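Long-range contacts in molybdate-binding protein MolA (Haemophilus influenzae, PDB 3PSA), which captures molybdate or tungstate in the periplasm and hands it to the MolBC ABC transporter for low-affinity molybdate import: residues A[188-193]-A[239-244]; A[29-34]-A[280-285]; A[15-20]-A[150-155]; A[20-25]-A[86-91]. All blocks are in the same frame, centred on the assembly; numbering follows the deposited sequence.

Interaction 1: residues A[188-193]-A[239-244]; sequences MANPDL and LVQDRY. With WO4 (tungstate(VI)ion), chain B.
At the C-terminal ends of two neighbouring parallel strands, 184-188 and 237-240, the chain opens into the oxyanion pocket of this solute-binding protein. The last sheet bond runs from Ala189 N to Leu239 O (2.8 Å). Beyond it the strands part, and a water fills the split, donating to Ala189 O and Asn190 OD1 and accepting from Gln241 N. Met188, bent at chi2, lays SD 3.4 Å from Leu239 O and beside Gln241 CG; the bend at chi3 brings CE to Leu239 CB. The amides of Asn190 and Gln241 stand 77° apart, and Asn190 ND2 makes a weak bond to Gln241 OE1 (3.4 Å). That oxygen is gripped more firmly by Arg243, whose NE and NH2, each 2.8 Å from OE1, come side-on from one face of the amide. Gln241 thereby helps hold the guanidinium, as do Gln51 O and Trp278, and NH2 reaches tungstate O3 at 3.0 Å. Pro191 lies over one face of the Tyr244 ring in a CH-pi contact, CG 3.9 Å from the centroid; Arg243 CG covers the opposite face. Tyr244 OH bonds Lys50. Helix 247-252 packs on Ala189, Pro191 and Val240, and Tyr196 of strand 194-196 touches Met188 and Arg243.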
loop_
_atom_site.group_PDB
_atom_site.type_symbol
_atom_site.label_atom_id
_atom_site.label_comp_id
_atom_site.label_asym_id
_atom_site.label_seq_id
_atom_site.Cartn_x
_atom_site.Cartn_y
_atom_site.Cartn_z
ATOM N N MET A 188 -8.768 7.608 -9.340
ATOM C CA MET A 188 -8.605 6.217 -8.979
ATOM C C MET A 188 -9.967 5.560 -8.763
ATOM O O MET A 188 -10.682 5.865 -7.786
ATOM C CB MET A 188 -7.749 6.134 -7.717
ATOM C CG MET A 188 -7.591 4.743 -7.130
ATOM S SD MET A 188 -7.060 3.495 -8.314
ATOM C CE MET A 188 -5.390 3.934 -8.572
ATOM N N ALA A 189 -10.311 4.642 -9.651
ATOM C CA ALA A 189 -11.617 3.966 -9.572
ATOM C C ALA A 189 -11.514 2.619 -8.853
ATOM O O ALA A 189 -10.983 1.645 -9.402
ATOM C CB ALA A 189 -12.189 3.823 -10.947
ATOM N N ASN A 190 -11.984 2.580 -7.605
ATOM C CA ASN A 190 -12.130 1.308 -6.871
ATOM C C ASN A 190 -13.570 0.745 -7.015
ATOM O O ASN A 190 -14.494 1.485 -7.405
ATOM C CB ASN A 190 -11.724 1.448 -5.394
ATOM C CG ASN A 190 -10.211 1.317 -5.160
ATOM O OD1 ASN A 190 -9.381 1.755 -5.975
ATOM N ND2 ASN A 190 -9.854 0.710 -4.032
ATOM N N PRO A 191 -13.780 -0.555 -6.672
ATOM C CA PRO A 191 -15.091 -1.180 -6.819
ATOM C C PRO A 191 -16.161 -0.366 -6.119
ATOM O O PRO A 191 -15.874 0.331 -5.143
ATOM C CB PRO A 191 -14.932 -2.477 -6.039
ATOM C CG PRO A 191 -13.485 -2.824 -6.277
ATOM C CD PRO A 191 -12.784 -1.531 -6.189
ATOM N N ASP A 192 -17.377 -0.487 -6.626
ATOM C CA ASP A 192 -18.581 0.093 -6.031
ATOM C C ASP A 192 -18.467 1.599 -5.786
ATOM O O ASP A 192 -18.765 2.085 -4.707
ATOM C CB ASP A 192 -18.978 -0.678 -4.760
ATOM C CG ASP A 192 -18.928 -2.188 -4.947
ATOM O OD1 ASP A 192 -19.517 -2.699 -5.929
ATOM O OD2 ASP A 192 -18.280 -2.866 -4.112
ATOM N N LEU A 193 -18.008 2.330 -6.808
ATOM C CA LEU A 193 -17.758 3.768 -6.712
ATOM C C LEU A 193 -16.849 4.224 -5.560
ATOM O O LEU A 193 -16.997 5.324 -5.036
ATOM C CB LEU A 193 -19.076 4.549 -6.772
ATOM C CG LEU A 193 -19.668 4.551 -8.187
ATOM C CD1 LEU A 193 -21.162 4.842 -8.124
ATOM C CD2 LEU A 193 -18.970 5.526 -9.077
ATOM N N LEU A 239 -7.473 5.391 -13.414
ATOM C CA LEU A 239 -6.588 4.320 -13.033
ATOM C C LEU A 239 -7.375 3.362 -12.186
ATOM O O LEU A 239 -8.316 3.783 -11.489
ATOM C CB LEU A 239 -5.392 4.865 -12.247
ATOM C CG LEU A 239 -4.536 5.888 -13.026
ATOM C CD1 LEU A 239 -3.443 6.341 -12.106
ATOM C CD2 LEU A 239 -3.921 5.235 -14.252
ATOM N N VAL A 240 -7.031 2.079 -12.345
ATOM C CA VAL A 240 -7.541 0.981 -11.508
ATOM C C VAL A 240 -6.365 0.155 -10.938
ATOM O O VAL A 240 -5.429 -0.202 -11.645
ATOM C CB VAL A 240 -8.440 0.070 -12.370
ATOM C CG1 VAL A 240 -8.995 -1.127 -11.585
ATOM C CG2 VAL A 240 -9.565 0.863 -13.013
ATOM N N GLN A 241 -6.429 -0.153 -9.650
ATOM C CA GLN A 241 -5.479 -1.050 -9.006
ATOM C C GLN A 241 -5.545 -2.463 -9.570
ATOM O O GLN A 241 -6.646 -3.034 -9.785
ATOM C CB GLN A 241 -5.815 -1.091 -7.510
ATOM C CG GLN A 241 -5.713 0.281 -6.839
ATOM C CD GLN A 241 -6.223 0.324 -5.403
ATOM O OE1 GLN A 241 -6.881 -0.608 -4.904
ATOM N NE2 GLN A 241 -5.934 1.425 -4.728
ATOM N N ASP A 242 -4.358 -3.070 -9.699
ATOM C CA ASP A 242 -4.219 -4.411 -10.271
ATOM C C ASP A 242 -5.048 -5.454 -9.538
ATOM O O ASP A 242 -5.457 -6.463 -10.159
ATOM C CB ASP A 242 -2.763 -4.846 -10.230
ATOM C CG ASP A 242 -2.530 -6.098 -11.045
ATOM O OD1 ASP A 242 -3.008 -6.162 -12.216
ATOM O OD2 ASP A 242 -1.918 -7.012 -10.482
ATOM N N ARG A 243 -5.282 -5.252 -8.230
ATOM C CA ARG A 243 -6.006 -6.264 -7.428
ATOM C C ARG A 243 -7.487 -6.275 -7.760
ATOM O O ARG A 243 -8.156 -7.254 -7.419
ATOM C CB ARG A 243 -5.822 -6.059 -5.925
ATOM C CG ARG A 243 -6.341 -4.752 -5.438
ATOM C CD ARG A 243 -5.952 -4.488 -4.010
ATOM N NE ARG A 243 -6.190 -3.085 -3.677
ATOM C CZ ARG A 243 -6.021 -2.591 -2.462
ATOM N NH1 ARG A 243 -5.657 -3.405 -1.477
ATOM N NH2 ARG A 243 -6.237 -1.299 -2.222
ATOM N N TYR A 244 -7.975 -5.207 -8.416
ATOM C CA TYR A 244 -9.384 -5.083 -8.820
ATOM C C TYR A 244 -9.641 -5.014 -10.331
ATOM O O TYR A 244 -10.307 -4.079 -10.797
ATOM C CB TYR A 244 -10.038 -3.889 -8.107
ATOM C CG TYR A 244 -10.040 -4.050 -6.598
ATOM C CD1 TYR A 244 -10.523 -5.221 -5.999
ATOM C CD2 TYR A 244 -9.541 -3.040 -5.764
ATOM C CE1 TYR A 244 -10.523 -5.372 -4.595
ATOM C CE2 TYR A 244 -9.541 -3.186 -4.361
ATOM C CZ TYR A 244 -10.033 -4.353 -3.790
ATOM O OH TYR A 244 -10.033 -4.500 -2.407
HETATM W W WO4 B . -5.417 0.307 1.301
HETATM O O1 WO4 B . -6.175 0.278 3.057
HETATM O O2 WO4 B . -5.358 -1.465 0.873
HETATM O O3 WO4 B . -5.953 1.058 -0.333
HETATM O O4 WO4 B . -3.737 0.832 1.520
HETATM O O HOH W 1 -9.118 0.209 -8.273
#

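Interaction 2: residues A[29-34]-A[280-285]; sequences LNIAVQ and YPMPEA. With WO4 (tungstate(VI)ion), chain B.
Glu284, in the first turn of helix 283-297, is a buried carboxylate bonded by two amides of helix 26-34, behind the oxyanion site of this periplasmic binding protein. The tight part is here. Asn30 ND2 meets the syn lone pair of Glu284 OE2 at 2.8 Å, with the acceptor close to the amide plane. Gln34 NE2 bonds Glu284 OE1 at 3.0 Å, but reaches it from above the carboxylate plane. Each oxygen has its own amide donor; both amide planes stand steeply to the carboxylate (73° and 75°). CB of Glu284 already points to helix 26-34, and the bend at chi2 presents both oxygens to Asn30 and Gln34. Lys276 adds a salt bridge to OE2, and the charge is probably well compensated in this buried place. Tyr56 and Tyr319 bond Asn30 OD1, while Tyr314 holds Gln34 OE1.

The apolar part is looser, though no side of it faces solvent: Ile31 CD1 touches Met282 CE at 3.7 Å, whereas Ile31 CG1 lies 4.3 Å from Pro283 CD. Helix 132-151 backs Ile31, and Leu160 of helix 154-165 covers Pro283. Met282 is the N-cap residue, and just before it the chain runs to the ligand, where Tyr280 N donates to tungstate O4 at 3.0 Å. Between the two parts, the second N-H of Asn30 ND2 makes a weak but nearly straight bond (169°) to Met282 SD, 3.5 Å away.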
loop_
_atom_site.group_PDB
_atom_site.type_symbol
_atom_site.label_atom_id
_atom_site.label_comp_id
_atom_site.label_asym_id
_atom_site.label_seq_id
_atom_site.Cartn_x
_atom_site.Cartn_y
_atom_site.Cartn_z
ATOM N N LEU A 29 2.145 -7.623 5.719
ATOM C CA LEU A 29 2.381 -8.928 5.098
ATOM C C LEU A 29 3.286 -8.833 3.865
ATOM O O LEU A 29 4.264 -9.596 3.728
ATOM C CB LEU A 29 1.059 -9.619 4.741
ATOM C CG LEU A 29 1.246 -11.049 4.222
ATOM C CD1 LEU A 29 2.169 -11.864 5.131
ATOM C CD2 LEU A 29 -0.127 -11.742 4.067
ATOM N N ASN A 30 3.004 -7.853 3.008
ATOM C CA ASN A 30 3.786 -7.652 1.812
ATOM C C ASN A 30 5.235 -7.226 2.125
ATOM O O ASN A 30 6.163 -7.706 1.472
ATOM C CB ASN A 30 3.047 -6.653 0.923
ATOM C CG ASN A 30 3.750 -6.372 -0.393
ATOM O OD1 ASN A 30 4.246 -7.275 -1.076
ATOM N ND2 ASN A 30 3.761 -5.084 -0.778
ATOM N N ILE A 31 5.418 -6.365 3.130
ATOM C CA ILE A 31 6.764 -5.966 3.563
ATOM C C ILE A 31 7.517 -7.204 4.101
ATOM O O ILE A 31 8.659 -7.451 3.706
ATOM C CB ILE A 31 6.710 -4.819 4.605
ATOM C CG1 ILE A 31 6.288 -3.505 3.906
ATOM C CG2 ILE A 31 8.047 -4.702 5.296
ATOM C CD1 ILE A 31 5.782 -2.402 4.877
ATOM N N ALA A 32 6.858 -8.037 4.908
ATOM C CA ALA A 32 7.505 -9.255 5.402
ATOM C C ALA A 32 7.881 -10.231 4.289
ATOM O O ALA A 32 8.926 -10.844 4.385
ATOM C CB ALA A 32 6.656 -9.967 6.511
ATOM N N VAL A 33 7.045 -10.370 3.250
ATOM C CA VAL A 33 7.408 -11.148 2.064
ATOM C C VAL A 33 8.678 -10.599 1.430
ATOM O O VAL A 33 9.619 -11.337 1.055
ATOM C CB VAL A 33 6.254 -11.217 1.029
ATOM C CG1 VAL A 33 6.721 -11.950 -0.248
ATOM C CG2 VAL A 33 5.073 -11.954 1.627
ATOM N N GLN A 34 8.735 -9.296 1.330
ATOM C CA GLN A 34 9.943 -8.666 0.798
ATOM C C GLN A 34 11.146 -8.634 1.708
ATOM O O GLN A 34 12.234 -8.286 1.239
ATOM C CB GLN A 34 9.620 -7.276 0.291
ATOM C CG GLN A 34 8.609 -7.282 -0.796
ATOM C CD GLN A 34 8.291 -5.915 -1.277
ATOM O OE1 GLN A 34 9.159 -5.241 -1.835
ATOM N NE2 GLN A 34 7.053 -5.489 -1.098
ATOM N N TYR A 280 -2.145 3.338 1.571
ATOM C CA TYR A 280 -0.843 3.217 2.225
ATOM C C TYR A 280 0.320 3.049 1.251
ATOM O O TYR A 280 0.208 2.359 0.183
ATOM C CB TYR A 280 -0.864 1.998 3.151
ATOM C CG TYR A 280 -1.757 2.081 4.380
ATOM C CD1 TYR A 280 -1.212 2.042 5.677
ATOM C CD2 TYR A 280 -3.150 2.151 4.247
ATOM C CE1 TYR A 280 -2.058 2.053 6.800
ATOM C CE2 TYR A 280 -3.994 2.160 5.358
ATOM C CZ TYR A 280 -3.452 2.142 6.617
ATOM O OH TYR A 280 -4.311 2.140 7.703
ATOM N N PRO A 281 1.476 3.636 1.627
ATOM C CA PRO A 281 2.669 3.507 0.795
ATOM C C PRO A 281 3.339 2.102 0.868
ATOM O O PRO A 281 3.437 1.506 1.953
ATOM C CB PRO A 281 3.594 4.580 1.352
ATOM C CG PRO A 281 3.234 4.709 2.787
ATOM C CD PRO A 281 1.756 4.412 2.866
ATOM N N MET A 282 3.827 1.598 -0.274
ATOM C CA MET A 282 4.499 0.300 -0.298
ATOM C C MET A 282 5.796 0.514 -1.086
ATOM O O MET A 282 5.861 1.398 -1.998
ATOM C CB MET A 282 3.623 -0.827 -0.937
ATOM C CG MET A 282 2.217 -1.084 -0.359
ATOM S SD MET A 282 2.242 -2.440 0.859
ATOM C CE MET A 282 3.534 -1.911 1.919
ATOM N N PRO A 283 6.875 -0.196 -0.694
ATOM C CA PRO A 283 8.165 0.162 -1.272
ATOM C C PRO A 283 8.216 -0.003 -2.798
ATOM O O PRO A 283 8.790 0.818 -3.491
ATOM C CB PRO A 283 9.167 -0.790 -0.585
ATOM C CG PRO A 283 8.346 -1.852 0.001
ATOM C CD PRO A 283 6.971 -1.324 0.252
ATOM N N GLU A 284 7.584 -1.037 -3.315
ATOM C CA GLU A 284 7.559 -1.256 -4.751
ATOM C C GLU A 284 6.711 -0.229 -5.482
ATOM O O GLU A 284 6.976 0.043 -6.655
ATOM C CB GLU A 284 7.187 -2.713 -5.092
ATOM C CG GLU A 284 5.706 -3.042 -4.887
ATOM C CD GLU A 284 5.351 -3.376 -3.445
ATOM O OE1 GLU A 284 6.113 -3.015 -2.499
ATOM O OE2 GLU A 284 4.298 -4.035 -3.284
ATOM N N ALA A 285 5.766 0.395 -4.764
ATOM C CA ALA A 285 4.879 1.406 -5.339
ATOM C C ALA A 285 5.701 2.629 -5.611
ATOM O O ALA A 285 5.569 3.228 -6.675
ATOM C CB ALA A 285 3.757 1.731 -4.361
HETATM W W WO4 B . -5.417 0.307 1.301
HETATM O O1 WO4 B . -6.175 0.278 3.057
HETATM O O2 WO4 B . -5.358 -1.465 0.873
HETATM O O3 WO4 B . -5.953 1.058 -0.333
HETATM O O4 WO4 B . -3.737 0.832 1.520
#

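Interaction 3: residues A[15-20]-A[150-155]; sequences PDHINR and VFEKKQ
His17 and Glu152 meet through a His-carboxylate hydrogen bond, ND1 to OE1 at 3.0 Å. The oxygen lies at the edge of the imidazole, close to its plane, and is approached on its syn side; ring and carboxylate are turned 32° from each other. Deeper in, Ile18 points at the end of helix 132-151. Its CG1 rests 3.5 Å from Val150 O and 3.9 Å from Val150 CG1, while CG2 comes obliquely to Phe151 CE1 at 4.1 Å. One water bridges Asp16 O and Glu152 OE2 beside the imidazole; a second, further in, accepts from Ile18 N (3.0 Å) and lies near Val150 O and Glu152 OE1. Glu152 owes its position to a Schellman motif that ends the helix. Its positive phi (55°) breaks the helix, and its side chain, extended beyond CG, spans the gap to His17. Lys153 then serves as N-cap of helix 154-165. Further out, Arg2 of strand 2-5 bonds both Val150 O and Pro15 O, joining the helix end to the loop that follows strand 11-14. Asp16 OD1 takes the amino terminus of Asp1. On the inner side Ile18 packs on Val87, and the Phe151 ring meets that of Phe89, their planes about 15° apart.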
loop_
_atom_site.group_PDB
_atom_site.type_symbol
_atom_site.label_atom_id
_atom_site.label_comp_id
_atom_site.label_asym_id
_atom_site.label_seq_id
_atom_site.Cartn_x
_atom_site.Cartn_y
_atom_site.Cartn_z
ATOM N N PRO A 15 9.471 -10.986 22.376
ATOM C CA PRO A 15 10.564 -11.940 22.522
ATOM C C PRO A 15 11.798 -11.555 21.711
ATOM O O PRO A 15 11.708 -10.736 20.797
ATOM C CB PRO A 15 9.961 -13.237 21.998
ATOM C CG PRO A 15 8.498 -13.103 22.302
ATOM C CD PRO A 15 8.194 -11.654 22.085
ATOM N N ASP A 16 12.950 -12.115 22.081
ATOM C CA ASP A 16 14.201 -11.842 21.388
ATOM C C ASP A 16 14.174 -12.316 19.957
ATOM O O ASP A 16 14.759 -11.672 19.076
ATOM C CB ASP A 16 15.364 -12.505 22.111
ATOM C CG ASP A 16 15.750 -11.783 23.386
ATOM O OD1 ASP A 16 15.359 -10.608 23.555
ATOM O OD2 ASP A 16 16.469 -12.404 24.208
ATOM N N HIS A 17 13.504 -13.458 19.751
ATOM C CA HIS A 17 13.364 -14.055 18.445
ATOM C C HIS A 17 11.881 -14.309 18.221
ATOM O O HIS A 17 11.138 -14.658 19.144
ATOM C CB HIS A 17 14.176 -15.346 18.332
ATOM C CG HIS A 17 15.607 -15.202 18.777
ATOM N ND1 HIS A 17 16.527 -14.434 18.092
ATOM C CD2 HIS A 17 16.269 -15.716 19.847
ATOM C CE1 HIS A 17 17.684 -14.463 18.729
ATOM N NE2 HIS A 17 17.563 -15.255 19.782
ATOM N N ILE A 18 11.462 -14.058 16.983
ATOM C CA ILE A 18 10.057 -14.227 16.564
ATOM C C ILE A 18 9.999 -15.299 15.479
ATOM O O ILE A 18 10.706 -15.207 14.461
ATOM C CB ILE A 18 9.484 -12.901 16.000
ATOM C CG1 ILE A 18 9.351 -11.826 17.098
ATOM C CG2 ILE A 18 8.110 -13.138 15.264
ATOM C CD1 ILE A 18 8.333 -12.119 18.181
ATOM N N ASN A 19 9.149 -16.304 15.678
ATOM C CA ASN A 19 9.030 -17.420 14.721
ATOM C C ASN A 19 7.567 -17.776 14.425
ATOM O O ASN A 19 7.261 -18.513 13.501
ATOM C CB ASN A 19 9.766 -18.657 15.216
ATOM C CG ASN A 19 11.272 -18.569 15.044
ATOM O OD1 ASN A 19 11.996 -18.589 16.030
ATOM N ND2 ASN A 19 11.751 -18.462 13.806
ATOM N N ARG A 20 6.658 -17.230 15.225
ATOM C CA ARG A 20 5.232 -17.505 15.057
ATOM C C ARG A 20 4.371 -16.240 15.024
ATOM O O ARG A 20 3.399 -16.120 15.754
ATOM C CB ARG A 20 4.775 -18.434 16.174
ATOM C CG ARG A 20 5.531 -19.739 16.170
ATOM C CD ARG A 20 5.013 -20.705 17.169
ATOM N NE ARG A 20 3.726 -21.226 16.701
ATOM C CZ ARG A 20 3.565 -22.224 15.838
ATOM N NH1 ARG A 20 4.616 -22.852 15.311
ATOM N NH2 ARG A 20 2.341 -22.591 15.509
ATOM N N VAL A 150 11.621 -6.523 14.219
ATOM C CA VAL A 150 10.834 -7.564 14.864
ATOM C C VAL A 150 11.294 -8.949 14.363
ATOM O O VAL A 150 11.527 -9.877 15.150
ATOM C CB VAL A 150 9.328 -7.354 14.614
ATOM C CG1 VAL A 150 8.511 -8.540 15.193
ATOM C CG2 VAL A 150 8.839 -6.090 15.254
ATOM N N PHE A 151 11.489 -9.050 13.056
ATOM C CA PHE A 151 11.809 -10.304 12.404
ATOM C C PHE A 151 13.329 -10.554 12.264
ATOM O O PHE A 151 13.727 -11.587 11.718
ATOM C CB PHE A 151 11.179 -10.294 11.005
ATOM C CG PHE A 151 9.686 -10.562 10.983
ATOM C CD1 PHE A 151 9.182 -11.803 11.369
ATOM C CD2 PHE A 151 8.785 -9.593 10.514
ATOM C CE1 PHE A 151 7.790 -12.079 11.330
ATOM C CE2 PHE A 151 7.401 -9.864 10.447
ATOM C CZ PHE A 151 6.912 -11.128 10.882
ATOM N N GLU A 152 14.141 -9.620 12.771
ATOM C CA GLU A 152 15.614 -9.647 12.702
ATOM C C GLU A 152 16.073 -9.795 11.253
ATOM O O GLU A 152 16.824 -10.707 10.922
ATOM C CB GLU A 152 16.198 -10.750 13.588
ATOM C CG GLU A 152 15.944 -10.550 15.048
ATOM C CD GLU A 152 16.340 -11.776 15.825
ATOM O OE1 GLU A 152 15.571 -12.767 15.817
ATOM O OE2 GLU A 152 17.441 -11.742 16.426
ATOM N N LYS A 153 15.544 -8.921 10.387
ATOM C CA LYS A 153 15.971 -8.780 8.982
ATOM C C LYS A 153 16.513 -7.366 8.767
ATOM O O LYS A 153 16.171 -6.714 7.786
ATOM C CB LYS A 153 14.803 -8.997 8.007
ATOM C CG LYS A 153 14.170 -10.372 8.033
ATOM C CD LYS A 153 15.092 -11.505 7.700
ATOM C CE LYS A 153 14.344 -12.814 7.863
ATOM N NZ LYS A 153 15.149 -14.073 7.735
ATOM N N LYS A 154 17.351 -6.888 9.678
ATOM C CA LYS A 154 17.836 -5.488 9.615
ATOM C C LYS A 154 18.515 -5.092 8.301
ATOM O O LYS A 154 18.155 -4.066 7.702
ATOM C CB LYS A 154 18.701 -5.135 10.838
ATOM C CG LYS A 154 19.001 -3.657 10.932
ATOM C CD LYS A 154 20.034 -3.321 11.992
ATOM C CE LYS A 154 20.360 -1.828 11.966
ATOM N NZ LYS A 154 21.086 -1.452 10.712
ATOM N N GLN A 155 19.445 -5.918 7.812
ATOM C CA GLN A 155 20.126 -5.614 6.558
ATOM C C GLN A 155 19.141 -5.510 5.382
ATOM O O GLN A 155 19.182 -4.531 4.594
ATOM C CB GLN A 155 21.207 -6.664 6.280
ATOM C CG GLN A 155 22.142 -6.330 5.109
ATOM C CD GLN A 155 23.239 -7.368 4.920
ATOM O OE1 GLN A 155 23.656 -8.042 5.876
ATOM N NE2 GLN A 155 23.718 -7.506 3.674
HETATM O O HOH W 2 17.200 -10.393 19.213
HETATM O O HOH W 3 13.108 -12.563 14.994
#

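Interaction 4: residues A[20-25]-A[86-91]; sequences RAVVLQ and DVVFVT
Strands 21-24 and 87-91 run side by side at 10°, Val22 bonding the two residues that flank Val88, as parallel strands do. Val22 N donates to Val87 O (3.0 Å), Val22 O accepts from Phe89 N (2.9 Å), and Leu24 N donates to Phe89 O (2.8 Å). On the other edge of strand 21-24, Ala21 bonds Gln40 and Val42, and Val23 bonds Gly43 and Leu45. Where the strands end, a water replaces the next bond, donating to Leu24 O and accepting from Thr91 N. At the start the Asp86 side chain adds to the backbone bond from Asp86 N to Arg20 O (3.2 Å): OD1 accepts from Arg20 N (3.0 Å), met from above the carboxylate plane, and OD2 makes a weak bond to the same nitrogen. Asp86 CG sits between its own N and carbonyl carbon (chi1 44°), which carries the carboxylate over to Arg20; OD2 also accepts from Asn19 N. Arg20 NE bonds Leu83 O. On one face Val23 CG2 lies beside Phe89 CD2 under helix 132-151; on the other Leu24 CD1 meets Val88 CG1 near helix 96-104. Helices on both faces of a four-stranded parallel sheet of order 2-1-3-4 make the three-layer alpha/beta lobe of this family.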
loop_
_atom_site.group_PDB
_atom_site.type_symbol
_atom_site.label_atom_id
_atom_site.label_comp_id
_atom_site.label_asym_id
_atom_site.label_seq_id
_atom_site.Cartn_x
_atom_site.Cartn_y
_atom_site.Cartn_z
ATOM N N ARG A 20 6.658 -17.230 15.225
ATOM C CA ARG A 20 5.232 -17.505 15.057
ATOM C C ARG A 20 4.371 -16.240 15.024
ATOM O O ARG A 20 3.399 -16.120 15.754
ATOM C CB ARG A 20 4.775 -18.434 16.174
ATOM C CG ARG A 20 5.531 -19.739 16.170
ATOM C CD ARG A 20 5.013 -20.705 17.169
ATOM N NE ARG A 20 3.726 -21.226 16.701
ATOM C CZ ARG A 20 3.565 -22.224 15.838
ATOM N NH1 ARG A 20 4.616 -22.852 15.311
ATOM N NH2 ARG A 20 2.341 -22.591 15.509
ATOM N N ALA A 21 4.726 -15.335 14.124
ATOM C CA ALA A 21 4.026 -14.090 13.967
ATOM C C ALA A 21 2.674 -14.283 13.269
ATOM O O ALA A 21 2.534 -15.146 12.372
ATOM C CB ALA A 21 4.894 -13.129 13.203
ATOM N N VAL A 22 1.687 -13.519 13.713
ATOM C CA VAL A 22 0.387 -13.476 13.061
ATOM C C VAL A 22 0.264 -12.072 12.493
ATOM O O VAL A 22 0.390 -11.098 13.206
ATOM C CB VAL A 22 -0.810 -13.838 14.009
ATOM C CG1 VAL A 22 -2.143 -13.478 13.350
ATOM C CG2 VAL A 22 -0.796 -15.319 14.275
ATOM N N VAL A 23 0.031 -11.981 11.201
ATOM C CA VAL A 23 0.038 -10.690 10.538
ATOM C C VAL A 23 -1.346 -10.324 10.030
ATOM O O VAL A 23 -1.803 -10.835 8.990
ATOM C CB VAL A 23 1.051 -10.707 9.401
ATOM C CG1 VAL A 23 1.068 -9.349 8.741
ATOM C CG2 VAL A 23 2.470 -11.012 9.989
ATOM N N LEU A 24 -2.014 -9.421 10.758
ATOM C CA LEU A 24 -3.414 -9.087 10.409
ATOM C C LEU A 24 -3.488 -7.778 9.587
ATOM O O LEU A 24 -4.381 -6.940 9.784
ATOM C CB LEU A 24 -4.355 -9.045 11.647
ATOM C CG LEU A 24 -4.439 -10.322 12.535
ATOM C CD1 LEU A 24 -5.287 -10.097 13.710
ATOM C CD2 LEU A 24 -4.918 -11.592 11.841
ATOM N N GLN A 25 -2.555 -7.601 8.654
ATOM C CA GLN A 25 -2.591 -6.422 7.790
ATOM C C GLN A 25 -1.826 -6.780 6.553
ATOM O O GLN A 25 -0.694 -7.319 6.644
ATOM C CB GLN A 25 -1.874 -5.238 8.427
ATOM C CG GLN A 25 -1.990 -3.949 7.601
ATOM C CD GLN A 25 -0.927 -2.922 7.938
ATOM O OE1 GLN A 25 -1.237 -1.790 8.360
ATOM N NE2 GLN A 25 0.319 -3.286 7.742
ATOM N N ASP A 86 3.747 -15.631 18.857
ATOM C CA ASP A 86 4.621 -14.837 19.689
ATOM C C ASP A 86 4.454 -13.316 19.541
ATOM O O ASP A 86 4.921 -12.584 20.371
ATOM C CB ASP A 86 6.113 -15.257 19.605
ATOM C CG ASP A 86 6.610 -15.525 18.191
ATOM O OD1 ASP A 86 6.003 -15.083 17.188
ATOM O OD2 ASP A 86 7.712 -16.136 18.087
ATOM N N VAL A 87 3.818 -12.884 18.466
ATOM C CA VAL A 87 3.452 -11.465 18.238
ATOM C C VAL A 87 2.289 -11.349 17.246
ATOM O O VAL A 87 2.087 -12.218 16.417
ATOM C CB VAL A 87 4.671 -10.655 17.729
ATOM C CG1 VAL A 87 5.187 -11.133 16.325
ATOM C CG2 VAL A 87 4.361 -9.160 17.726
ATOM N N VAL A 88 1.524 -10.266 17.318
ATOM C CA VAL A 88 0.473 -10.012 16.311
ATOM C C VAL A 88 0.680 -8.617 15.741
ATOM O O VAL A 88 0.595 -7.641 16.484
ATOM C CB VAL A 88 -0.971 -10.160 16.891
ATOM C CG1 VAL A 88 -2.000 -9.910 15.815
ATOM C CG2 VAL A 88 -1.134 -11.578 17.489
ATOM N N PHE A 89 0.843 -8.510 14.418
ATOM C CA PHE A 89 0.836 -7.194 13.763
ATOM C C PHE A 89 -0.608 -6.818 13.428
ATOM O O PHE A 89 -1.337 -7.613 12.826
ATOM C CB PHE A 89 1.628 -7.198 12.449
ATOM C CG PHE A 89 3.123 -7.304 12.639
ATOM C CD1 PHE A 89 3.923 -6.168 12.673
ATOM C CD2 PHE A 89 3.723 -8.542 12.780
ATOM C CE1 PHE A 89 5.325 -6.267 12.866
ATOM C CE2 PHE A 89 5.123 -8.631 12.961
ATOM C CZ PHE A 89 5.899 -7.496 12.987
ATOM N N VAL A 90 -1.013 -5.596 13.762
ATOM C CA VAL A 90 -2.359 -5.138 13.377
ATOM C C VAL A 90 -2.263 -3.787 12.654
ATOM O O VAL A 90 -1.261 -3.070 12.762
ATOM C CB VAL A 90 -3.302 -4.998 14.606
ATOM C CG1 VAL A 90 -3.456 -6.331 15.356
ATOM C CG2 VAL A 90 -2.849 -3.839 15.536
ATOM N N THR A 91 -3.301 -3.434 11.923
ATOM C CA THR A 91 -3.310 -2.142 11.258
ATOM C C THR A 91 -3.605 -1.039 12.297
ATOM O O THR A 91 -4.240 -1.262 13.334
ATOM C CB THR A 91 -4.311 -2.119 10.070
ATOM O OG1 THR A 91 -4.103 -0.940 9.255
ATOM C CG2 THR A 91 -5.731 -2.115 10.582
HETATM O O HOH W 4 -5.387 -5.416 11.863
#

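In the fold
From the N terminus, the loop after strand 11-14 meets the end of helix 132-151 in interaction 3, closing a loop of 129 residues. Interaction 4, closing 60, is nested inside it and shares Arg20; the two also join through Asn19 and Asp86. Strand 21-24 leads straight into helix 26-34, whose partner is the start of helix 283-297, making interaction 2 the longest closure, 245 residues. It crosses both interactions 3 and 4, touching them at Ala32 with Phe151 and at Leu29 with Val23. Interaction 1, in the second four-stranded sheet, closes 45 residues and is nested within interaction 2, their centres 19 Å apart. Both reach the tungstate, although the two contacts do not touch each other.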